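Local coordinates for protein prolyl 4-hydroxylase (Paramecium bursaria Chlorella virus 1, PDB 5C5T) that probably hydroxylates prolyl residues of collagen-like proteins as a 2-oxoglutarate-dependent dioxygenase, at residues 151-165 / 212-226. Numbering follows the deposited sequence.
With AKG (2-oxoglutaric acid), chain C.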
ATOM      1  N   ASP A 151       9.050 -14.331   7.184  1.00 20.01           N
ATOM      2  CA  ASP A 151       8.611 -12.957   7.382  1.00 22.83           C
ATOM      3  C   ASP A 151       7.868 -12.442   6.141  1.00 19.92           C
ATOM      4  O   ASP A 151       7.920 -11.235   5.805  1.00 18.73           O
ATOM      5  CB  ASP A 151       9.790 -12.067   7.667  1.00 23.35           C
ATOM      6  CG  ASP A 151      10.810 -12.060   6.527  1.00 27.35           C
ATOM      7  OD1 ASP A 151      10.725 -12.944   5.646  1.00 29.36           O
ATOM      8  OD2 ASP A 151      11.691 -11.171   6.520  1.00 38.89           O
ATOM      9  N   GLN A 152       7.177 -13.365   5.469  1.00 17.21           N
ATOM     10  CA  GLN A 152       6.391 -13.038   4.287  1.00 18.63           C
ATOM     11  C   GLN A 152       5.466 -11.850   4.549  1.00 15.67           C
ATOM     12  O   GLN A 152       4.819 -11.806   5.599  1.00 14.19           O
ATOM     13  CB  GLN A 152       5.549 -14.243   3.907  1.00 17.40           C
ATOM     14  CG  GLN A 152       4.602 -14.060   2.727  1.00 15.60           C
ATOM     15  CD  GLN A 152       5.330 -14.076   1.354  1.00 14.99           C
ATOM     16  OE1 GLN A 152       6.165 -13.242   1.078  1.00 17.30           O
ATOM     17  NE2 GLN A 152       5.023 -15.062   0.537  1.00 16.09           N
ATOM     18  N   ARG A 153       5.373 -10.928   3.596  1.00 15.30           N
ATOM     19  CA  ARG A 153       4.340  -9.886   3.644  1.00 13.48           C
ATOM     20  C   ARG A 153       2.941 -10.519   3.531  1.00 13.32           C
ATOM     21  O   ARG A 153       2.657 -11.275   2.609  1.00 13.37           O
ATOM     22  CB  ARG A 153       4.533  -8.861   2.549  1.00 14.51           C
ATOM     23  CG  ARG A 153       5.684  -7.883   2.783  1.00 15.38           C
ATOM     24  CD  ARG A 153       5.795  -6.879   1.700  1.00 15.30           C
ATOM     25  NE  ARG A 153       6.916  -5.982   1.900  1.00 17.82           N
ATOM     26  CZ  ARG A 153       7.521  -5.317   0.923  1.00 25.77           C
ATOM     27  NH1 ARG A 153       7.098  -5.488  -0.324  1.00 25.11           N
ATOM     28  NH2 ARG A 153       8.545  -4.489   1.199  1.00 22.53           N
ATOM     29  N   LEU A 154       2.100 -10.270   4.530  1.00 13.03           N
ATOM     30  CA  LEU A 154       0.736 -10.823   4.521  1.00 13.40           C
ATOM     31  C   LEU A 154      -0.326  -9.891   3.958  1.00 11.21           C
ATOM     32  O   LEU A 154      -1.344 -10.370   3.440  1.00 11.20           O
ATOM     33  CB  LEU A 154       0.359 -11.235   5.918  1.00 12.60           C
ATOM     34  CG  LEU A 154       1.283 -12.228   6.601  1.00 18.12           C
ATOM     35  CD1 LEU A 154       0.811 -12.463   7.995  1.00 13.54           C
ATOM     36  CD2 LEU A 154       1.315 -13.536   5.902  1.00 20.49           C
ATOM     37  N   ALA A 155      -0.100  -8.599   4.068  1.00 10.96           N
ATOM     38  CA  ALA A 155      -1.088  -7.626   3.657  1.00 10.67           C
ATOM     39  C   ALA A 155      -0.437  -6.270   3.448  1.00 10.44           C
ATOM     40  O   ALA A 155       0.706  -5.999   3.910  1.00 10.52           O
ATOM     41  CB  ALA A 155      -2.236  -7.553   4.700  1.00 10.71           C
ATOM     42  N   THR A 156      -1.166  -5.416   2.756  1.00 10.27           N
ATOM     43  CA  THR A 156      -0.767  -4.053   2.448  1.00 11.86           C
ATOM     44  C   THR A 156      -1.854  -3.053   2.800  1.00  9.82           C
ATOM     45  O   THR A 156      -2.986  -3.256   2.424  1.00  9.83           O
ATOM     46  CB  THR A 156      -0.469  -3.877   0.937  1.00 10.63           C
ATOM     47  OG1 THR A 156       0.489  -4.862   0.458  1.00 10.87           O
ATOM     48  CG2 THR A 156       0.019  -2.461   0.584  1.00 10.07           C
ATOM     49  N   LEU A 157      -1.488  -1.944   3.474  1.00 10.91           N
ATOM     50  CA  LEU A 157      -2.369  -0.797   3.645  1.00 10.79           C
ATOM     51  C   LEU A 157      -1.654   0.374   2.957  1.00 10.08           C
ATOM     52  O   LEU A 157      -0.586   0.793   3.348  1.00 11.21           O
ATOM     53  CB  LEU A 157      -2.702  -0.553   5.104  1.00 11.38           C
ATOM     54  CG  LEU A 157      -3.841   0.470   5.242  1.00 13.71           C
ATOM     55  CD1 LEU A 157      -4.833   0.196   6.374  1.00 21.14           C
ATOM     56  CD2 LEU A 157      -3.226   1.845   5.351  1.00 11.87           C
ATOM     57  N   MET A 158      -2.264   0.857   1.890  1.00  9.79           N
ATOM     58  CA  MET A 158      -1.672   1.916   1.078  1.00 10.15           C
ATOM     59  C   MET A 158      -2.594   3.152   1.165  1.00 11.93           C
ATOM     60  O   MET A 158      -3.833   3.062   0.986  1.00 13.18           O
ATOM     61  CB  MET A 158      -1.497   1.504  -0.383  1.00 14.60           C
ATOM     62  CG  MET A 158      -0.893   2.591  -1.271  1.00 22.78           C
ATOM     63  SD  MET A 158      -0.868   2.199  -3.034  1.00 22.75           S
ATOM     64  CE  MET A 158      -2.587   1.886  -3.341  1.00 25.39           C
ATOM     65  N   VAL A 159      -1.990   4.308   1.456  1.00 11.13           N
ATOM     66  CA  VAL A 159      -2.738   5.573   1.522  1.00 11.15           C
ATOM     67  C   VAL A 159      -2.352   6.467   0.379  1.00 10.45           C
ATOM     68  O   VAL A 159      -1.158   6.670   0.140  1.00 10.28           O
ATOM     69  CB  VAL A 159      -2.485   6.331   2.851  1.00 11.08           C
ATOM     70  CG1 VAL A 159      -3.481   7.482   2.975  1.00 13.20           C
ATOM     71  CG2 VAL A 159      -2.546   5.447   4.004  1.00 12.08           C
ATOM     72  N   TYR A 160      -3.339   7.006  -0.348  1.00 10.04           N
ATOM     73  CA  TYR A 160      -3.050   8.050  -1.370  1.00 10.50           C
ATOM     74  C   TYR A 160      -2.848   9.385  -0.671  1.00 10.66           C
ATOM     75  O   TYR A 160      -3.774   9.886  -0.014  1.00 14.93           O
ATOM     76  CB  TYR A 160      -4.192   8.178  -2.401  1.00 10.24           C
ATOM     77  CG  TYR A 160      -4.503   6.892  -3.164  1.00 11.38           C
ATOM     78  CD1 TYR A 160      -3.625   6.381  -4.060  1.00 11.95           C
ATOM     79  CD2 TYR A 160      -5.693   6.213  -2.946  1.00 13.65           C
ATOM     80  CE1 TYR A 160      -3.902   5.188  -4.755  1.00 15.32           C
ATOM     81  CE2 TYR A 160      -5.976   5.018  -3.614  1.00 16.60           C
ATOM     82  CZ  TYR A 160      -5.068   4.523  -4.520  1.00 16.22           C
ATOM     83  OH  TYR A 160      -5.370   3.352  -5.210  1.00 18.71           O
ATOM     84  N   LEU A 161      -1.634   9.929  -0.754  1.00 10.88           N
ATOM     85  CA  LEU A 161      -1.359  11.235  -0.157  1.00 12.99           C
ATOM     86  C   LEU A 161      -1.639  12.359  -1.135  1.00 12.17           C
ATOM     87  O   LEU A 161      -2.024  13.444  -0.705  1.00 12.26           O
ATOM     88  CB  LEU A 161       0.086  11.328   0.321  1.00 10.69           C
ATOM     89  CG  LEU A 161       0.538  10.212   1.276  1.00 12.54           C
ATOM     90  CD1 LEU A 161       1.932  10.558   1.819  1.00 13.76           C
ATOM     91  CD2 LEU A 161      -0.380   9.951   2.412  1.00  9.09           C
ATOM     92  N   LYS A 162      -1.414  12.106  -2.418  1.00 12.87           N
ATOM     93  CA  LYS A 162      -1.667  13.075  -3.468  1.00 13.53           C
ATOM     94  C   LYS A 162      -2.100  12.344  -4.745  1.00 15.81           C
ATOM     95  O   LYS A 162      -1.468  11.354  -5.170  1.00 12.93           O
ATOM     96  CB  LYS A 162      -0.435  13.936  -3.737  1.00 12.82           C
ATOM     97  CG  LYS A 162      -0.704  15.066  -4.769  1.00 19.70           C
ATOM     98  CD  LYS A 162       0.422  16.113  -4.791  1.00 24.20           C
ATOM     99  CE  LYS A 162       0.011  17.318  -5.650  1.00 20.57           C
ATOM    100  NZ  LYS A 162       0.995  18.428  -5.517  1.00 31.73           N
ATOM    101  N   ALA A 163      -3.205  12.792  -5.324  1.00 14.42           N
ATOM    102  CA  ALA A 163      -3.739  12.208  -6.559  1.00 17.31           C
ATOM    103  C   ALA A 163      -3.357  13.010  -7.811  1.00 19.40           C
ATOM    104  O   ALA A 163      -3.134  14.229  -7.710  1.00 19.70           O
ATOM    105  CB  ALA A 163      -5.239  12.114  -6.452  1.00 20.21           C
ATOM    106  N   PRO A 164      -3.301  12.338  -8.978  1.00 16.81           N
ATOM    107  CA  PRO A 164      -3.103  12.980 -10.290  1.00 16.30           C
ATOM    108  C   PRO A 164      -4.172  13.992 -10.555  1.00 15.14           C
ATOM    109  O   PRO A 164      -5.226  13.982  -9.906  1.00 19.00           O
ATOM    110  CB  PRO A 164      -3.198  11.824 -11.273  1.00 16.34           C
ATOM    111  CG  PRO A 164      -2.771  10.625 -10.504  1.00 16.53           C
ATOM    112  CD  PRO A 164      -3.302  10.870  -9.108  1.00 17.59           C
ATOM    113  N   GLU A 165      -3.922  14.783 -11.582  1.00 23.88           N
ATOM    114  CA  GLU A 165      -4.885  15.754 -12.064  1.00 21.06           C
ATOM    115  C   GLU A 165      -6.108  15.091 -12.729  1.00 18.50           C
ATOM    116  O   GLU A 165      -6.173  13.853 -12.836  1.00 20.26           O
ATOM    117  CB  GLU A 165      -4.133  16.696 -13.005  1.00 20.20           C
ATOM    118  CG  GLU A 165      -3.245  17.683 -12.215  1.00 25.60           C
ATOM    119  CD  GLU A 165      -2.245  18.464 -13.060  1.00 29.19           C
ATOM    120  OE1 GLU A 165      -2.363  18.471 -14.306  1.00 36.42           O
ATOM    121  OE2 GLU A 165      -1.322  19.078 -12.450  1.00 29.40           O
ATOM    122  N   VAL A 212       1.075   7.632 -14.639  1.00 17.11           N
ATOM    123  CA  VAL A 212       0.555   8.966 -14.365  1.00 14.91           C
ATOM    124  C   VAL A 212       0.667   9.749 -15.662  1.00 15.76           C
ATOM    125  O   VAL A 212       1.735   9.796 -16.264  1.00 17.47           O
ATOM    126  CB  VAL A 212       1.302   9.644 -13.245  1.00 15.84           C
ATOM    127  CG1 VAL A 212       0.909  11.143 -13.130  1.00 16.11           C
ATOM    128  CG2 VAL A 212       1.021   8.899 -11.940  1.00 16.69           C
ATOM    129  N   LYS A 213      -0.428  10.386 -16.060  1.00 18.71           N
ATOM    130  CA  LYS A 213      -0.429  11.184 -17.290  1.00 23.11           C
ATOM    131  C   LYS A 213      -0.233  12.662 -16.996  1.00 24.41           C
ATOM    132  O   LYS A 213       0.401  13.393 -17.775  1.00 29.97           O
ATOM    133  CB  LYS A 213      -1.732  11.000 -18.039  1.00 25.04           C
ATOM    134  CG  LYS A 213      -1.970   9.610 -18.517  1.00 27.59           C
ATOM    135  CD  LYS A 213      -3.348   9.569 -19.135  1.00 33.79           C
ATOM    136  CE  LYS A 213      -3.930   8.197 -19.189  1.00 40.23           C
ATOM    137  NZ  LYS A 213      -5.209   8.250 -19.957  1.00 43.40           N
ATOM    138  N   SER A 214      -0.781  13.109 -15.878  1.00 18.04           N
ATOM    139  CA  SER A 214      -0.631  14.506 -15.544  1.00 19.51           C
ATOM    140  C   SER A 214      -0.689  14.728 -14.032  1.00 17.39           C
ATOM    141  O   SER A 214      -1.367  14.017 -13.279  1.00 17.84           O
ATOM    142  CB  SER A 214      -1.683  15.356 -16.253  1.00 26.21           C
ATOM    143  OG  SER A 214      -2.939  15.202 -15.658  1.00 25.62           O
ATOM    144  N   GLY A 215       0.098  15.678 -13.575  1.00 16.78           N
ATOM    145  CA  GLY A 215       0.167  15.944 -12.154  1.00 14.44           C
ATOM    146  C   GLY A 215       1.174  15.025 -11.519  1.00 14.76           C
ATOM    147  O   GLY A 215       2.190  14.711 -12.135  1.00 16.90           O
ATOM    148  N   GLU A 216       0.885  14.613 -10.284  1.00 14.23           N
ATOM    149  CA  GLU A 216       1.734  13.687  -9.582  1.00 14.41           C
ATOM    150  C   GLU A 216       0.918  12.805  -8.664  1.00 13.67           C
ATOM    151  O   GLU A 216      -0.263  13.074  -8.363  1.00 17.00           O
ATOM    152  CB  GLU A 216       2.800  14.454  -8.789  1.00 20.16           C
ATOM    153  CG  GLU A 216       2.206  15.222  -7.629  1.00 27.57           C
ATOM    154  CD  GLU A 216       3.131  16.291  -7.090  1.00 31.30           C
ATOM    155  OE1 GLU A 216       4.237  15.956  -6.613  1.00 26.20           O
ATOM    156  OE2 GLU A 216       2.742  17.478  -7.150  1.00 43.63           O
ATOM    157  N   LYS A 217       1.537  11.692  -8.287  1.00 13.39           N
ATOM    158  CA  LYS A 217       0.895  10.721  -7.411  1.00 12.63           C
ATOM    159  C   LYS A 217       1.880  10.396  -6.278  1.00 10.25           C
ATOM    160  O   LYS A 217       3.034  10.053  -6.549  1.00 13.17           O
ATOM    161  CB  LYS A 217       0.506   9.449  -8.181  1.00 13.00           C
ATOM    162  CG  LYS A 217       0.033   8.258  -7.343  1.00 13.51           C
ATOM    163  CD  LYS A 217      -0.323   7.115  -8.290  1.00 12.64           C
ATOM    164  CE  LYS A 217      -0.686   5.847  -7.542  1.00 14.22           C
ATOM    165  NZ  LYS A 217      -0.869   4.717  -8.478  1.00 11.77           N
ATOM    166  N   ILE A 218       1.418  10.508  -5.043  1.00  9.58           N
ATOM    167  CA  ILE A 218       2.230  10.169  -3.874  1.00 10.68           C
ATOM    168  C   ILE A 218       1.410   9.212  -2.990  1.00  8.39           C
ATOM    169  O   ILE A 218       0.244   9.514  -2.677  1.00  9.29           O
ATOM    170  CB  ILE A 218       2.685  11.423  -3.102  1.00 10.50           C
ATOM    171  CG1 ILE A 218       3.302  12.439  -4.062  1.00 13.91           C
ATOM    172  CG2 ILE A 218       3.633  11.004  -1.992  1.00  9.02           C
ATOM    173  CD1 ILE A 218       3.788  13.693  -3.390  1.00 14.66           C
ATOM    174  N   ILE A 219       2.031   8.083  -2.608  1.00  9.64           N
ATOM    175  CA  ILE A 219       1.442   7.101  -1.722  1.00  9.98           C
ATOM    176  C   ILE A 219       2.321   6.831  -0.488  1.00  8.77           C
ATOM    177  O   ILE A 219       3.551   7.061  -0.481  1.00 10.72           O
ATOM    178  CB  ILE A 219       1.197   5.798  -2.504  1.00 11.70           C
ATOM    179  CG1 ILE A 219       2.510   5.217  -2.989  1.00 12.35           C
ATOM    180  CG2 ILE A 219       0.209   6.078  -3.629  1.00 10.56           C
ATOM    181  CD1 ILE A 219       2.362   3.869  -3.671  1.00 12.65           C
ATOM    182  N   ALA A 220       1.679   6.323   0.560  1.00  8.99           N
ATOM    183  CA  ALA A 220       2.318   5.716   1.730  1.00  9.53           C
ATOM    184  C   ALA A 220       1.935   4.235   1.844  1.00  9.76           C
ATOM    185  O   ALA A 220       0.757   3.874   1.792  1.00 10.47           O
ATOM    186  CB  ALA A 220       1.950   6.468   2.977  1.00 11.54           C
ATOM    187  N   ASN A 221       2.962   3.378   1.851  1.00 10.18           N
ATOM    188  CA  ASN A 221       2.784   1.920   1.969  1.00 12.00           C
ATOM    189  C   ASN A 221       3.113   1.427   3.335  1.00 11.74           C
ATOM    190  O   ASN A 221       4.253   1.559   3.806  1.00 11.15           O
ATOM    191  CB  ASN A 221       3.687   1.167   0.968  1.00 11.13           C
ATOM    192  CG  ASN A 221       3.190   1.237  -0.437  1.00 17.65           C
ATOM    193  OD1 ASN A 221       2.063   0.900  -0.722  1.00 19.42           O
ATOM    194  ND2 ASN A 221       4.078   1.622  -1.356  1.00 15.94           N
ATOM    195  N   GLN A 222       2.110   0.853   3.984  1.00  9.70           N
ATOM    196  CA  GLN A 222       2.296   0.131   5.275  1.00 10.00           C
ATOM    197  C   GLN A 222       2.159  -1.373   5.021  1.00 10.15           C
ATOM    198  O   GLN A 222       1.067  -1.866   4.835  1.00 10.11           O
ATOM    199  CB  GLN A 222       1.293   0.590   6.321  1.00 10.96           C
ATOM    200  CG  GLN A 222       1.376  -0.205   7.624  1.00 13.68           C
ATOM    201  CD  GLN A 222       2.714  -0.045   8.346  1.00 10.87           C
ATOM    202  OE1 GLN A 222       2.932   0.931   9.063  1.00 15.18           O
ATOM    203  NE2 GLN A 222       3.635  -0.960   8.099  1.00 11.31           N
ATOM    204  N   TRP A 223       3.271  -2.083   4.987  1.00 10.45           N
ATOM    205  CA  TRP A 223       3.242  -3.530   4.809  1.00 10.66           C
ATOM    206  C   TRP A 223       3.180  -4.212   6.189  1.00 10.97           C
ATOM    207  O   TRP A 223       3.723  -3.741   7.169  1.00 11.53           O
ATOM    208  CB  TRP A 223       4.441  -4.033   3.927  1.00 10.84           C
ATOM    209  CG  TRP A 223       4.280  -3.681   2.460  1.00 12.28           C
ATOM    210  CD1 TRP A 223       3.321  -4.174   1.622  1.00 11.75           C
ATOM    211  CD2 TRP A 223       5.065  -2.764   1.673  1.00 10.80           C
ATOM    212  NE1 TRP A 223       3.457  -3.620   0.378  1.00 11.20           N
ATOM    213  CE2 TRP A 223       4.519  -2.754   0.379  1.00 10.40           C
ATOM    214  CE3 TRP A 223       6.169  -1.934   1.942  1.00 11.58           C
ATOM    215  CZ2 TRP A 223       5.029  -1.939  -0.665  1.00 10.72           C
ATOM    216  CZ3 TRP A 223       6.691  -1.141   0.903  1.00 12.68           C
ATOM    217  CH2 TRP A 223       6.105  -1.137  -0.389  1.00 10.44           C
ATOM    218  N   ILE A 224       2.484  -5.342   6.194  1.00 11.45           N
ATOM    219  CA  ILE A 224       2.182  -6.197   7.338  1.00 13.13           C
ATOM    220  C   ILE A 224       2.868  -7.548   7.082  1.00 12.76           C
ATOM    221  O   ILE A 224       2.599  -8.212   6.068  1.00 16.50           O
ATOM    222  CB  ILE A 224       0.644  -6.317   7.481  1.00 18.42           C
ATOM    223  CG1 ILE A 224       0.057  -4.898   7.629  1.00 17.98           C
ATOM    224  CG2 ILE A 224       0.231  -7.224   8.702  1.00 16.88           C
ATOM    225  CD1 ILE A 224      -1.319  -4.715   7.079  1.00 19.96           C
ATOM    226  N   ARG A 225       3.772  -7.902   7.971  1.00 13.63           N
ATOM    227  CA  ARG A 225       4.580  -9.097   7.853  1.00 12.74           C
ATOM    228  C   ARG A 225       4.329 -10.214   8.876  1.00 16.66           C
ATOM    229  O   ARG A 225       4.023  -9.966  10.037  1.00 16.23           O
ATOM    230  CB  ARG A 225       6.059  -8.736   7.979  1.00 17.71           C
ATOM    231  CG  ARG A 225       6.577  -8.044   6.750  1.00 25.48           C
ATOM    232  CD  ARG A 225       8.048  -8.095   6.748  1.00 30.34           C
ATOM    233  NE  ARG A 225       8.601  -7.332   5.659  1.00 27.90           N
ATOM    234  CZ  ARG A 225       9.256  -7.833   4.616  1.00 26.67           C
ATOM    235  NH1 ARG A 225       9.424  -9.141   4.469  1.00 32.15           N
ATOM    236  NH2 ARG A 225       9.732  -6.999   3.702  1.00 26.25           N
ATOM    237  N   ALA A 226       4.438 -11.445   8.410  1.00 17.64           N
ATOM    238  CA  ALA A 226       4.460 -12.605   9.297  1.00 18.87           C
ATOM    239  C   ALA A 226       5.647 -12.521  10.280  1.00 18.35           C
ATOM    240  O   ALA A 226       6.665 -11.875   9.994  1.00 17.06           O
ATOM    241  CB  ALA A 226       4.533 -13.914   8.470  1.00 15.23           C
TER
HETATM  242  C1  AKG C 301       3.553  -0.842  -4.348  1.00 16.23           C
HETATM  243  O1  AKG C 301       4.256   0.151  -3.988  1.00 13.88           O
HETATM  244  O2  AKG C 301       3.926  -1.998  -4.014  1.00 15.54           O
HETATM  245  C2  AKG C 301       2.373  -0.638  -5.257  1.00 14.15           C
HETATM  246  O5  AKG C 301       1.919  -1.605  -5.806  1.00 13.64           O
HETATM  247  C3  AKG C 301       1.798   0.773  -5.467  1.00 13.86           C
HETATM  248  C4  AKG C 301       0.556   0.761  -6.320  1.00 15.16           C
HETATM  249  C5  AKG C 301       0.207   2.129  -6.845  1.00 16.70           C
HETATM  250  O3  AKG C 301       1.106   3.006  -6.980  1.00 15.10           O
HETATM  251  O4  AKG C 301      -1.002   2.388  -7.127  1.00 14.07           O
HETATM  252  O   HOH W   1       9.963 -11.723   2.883  1.00 37.08           O
HETATM  253  O   HOH W   2      -1.434  15.987  -9.147  1.00 16.11           O
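With chi1 at -75° in Arg153 and -73° in Trp223, each CG stands beside its own backbone N, and an extended chain from CG to NE then lays the Arg153 guanidinium flat over one face of the indole. The planes lie 9° apart and Arg153 CZ sits 3.9 Å from the centroid of the six-membered ring of Trp223, a stacked cation-pi pair. Asn221 CB touches the opposite face near its rim. Arg225 NH2 approaches Arg153 NE to 3.5 Å, and both arginines form salt bridges with Glu122 of strand 120-129, which probably offsets their like charges. At the indole edge, Thr156 OG1 lies 3.1 Å from Trp223 CD1; Thr156 OG1 and Trp223 NE1 each hydrogen-bond to OD2 of the zinc ligand Asp140, a second shell that probably helps to position it.

Antiparallel backbone pairing illustrates how a strand ladder can carry a pocket. Classic beta bulges interrupt it near each end: Leu154 and Ala155 face Ile224, while Leu161 and Lys162 both donate to Ile218 O. Beyond the second bulge, a salt bridge brings Lys162 NZ to 2.6 Å from Glu216 OE2, from above the carboxylate plane; Glu216 OE1 pairs with Arg128.

Alternate residues of strand 217-225, Lys217, Ile219, Asn221 and Trp223, line the 2-oxoglutarate pocket. The fully extended Lys217 brings NZ to 2.7 Å from AKG O4, Asn221 ND2 bonds weakly to AKG O1, its side chain's stronger polar partner being Gln125, and Met158 SD packs 3.7 Å from Ile219 CD1 beside the ligand's carbon chain. A sheet face lining the cosubstrate pocket, with a basic residue gripping the distal carboxylate, is characteristic of the double-stranded beta-helix (jelly-roll) core of 2-oxoglutarate-dependent oxygenases.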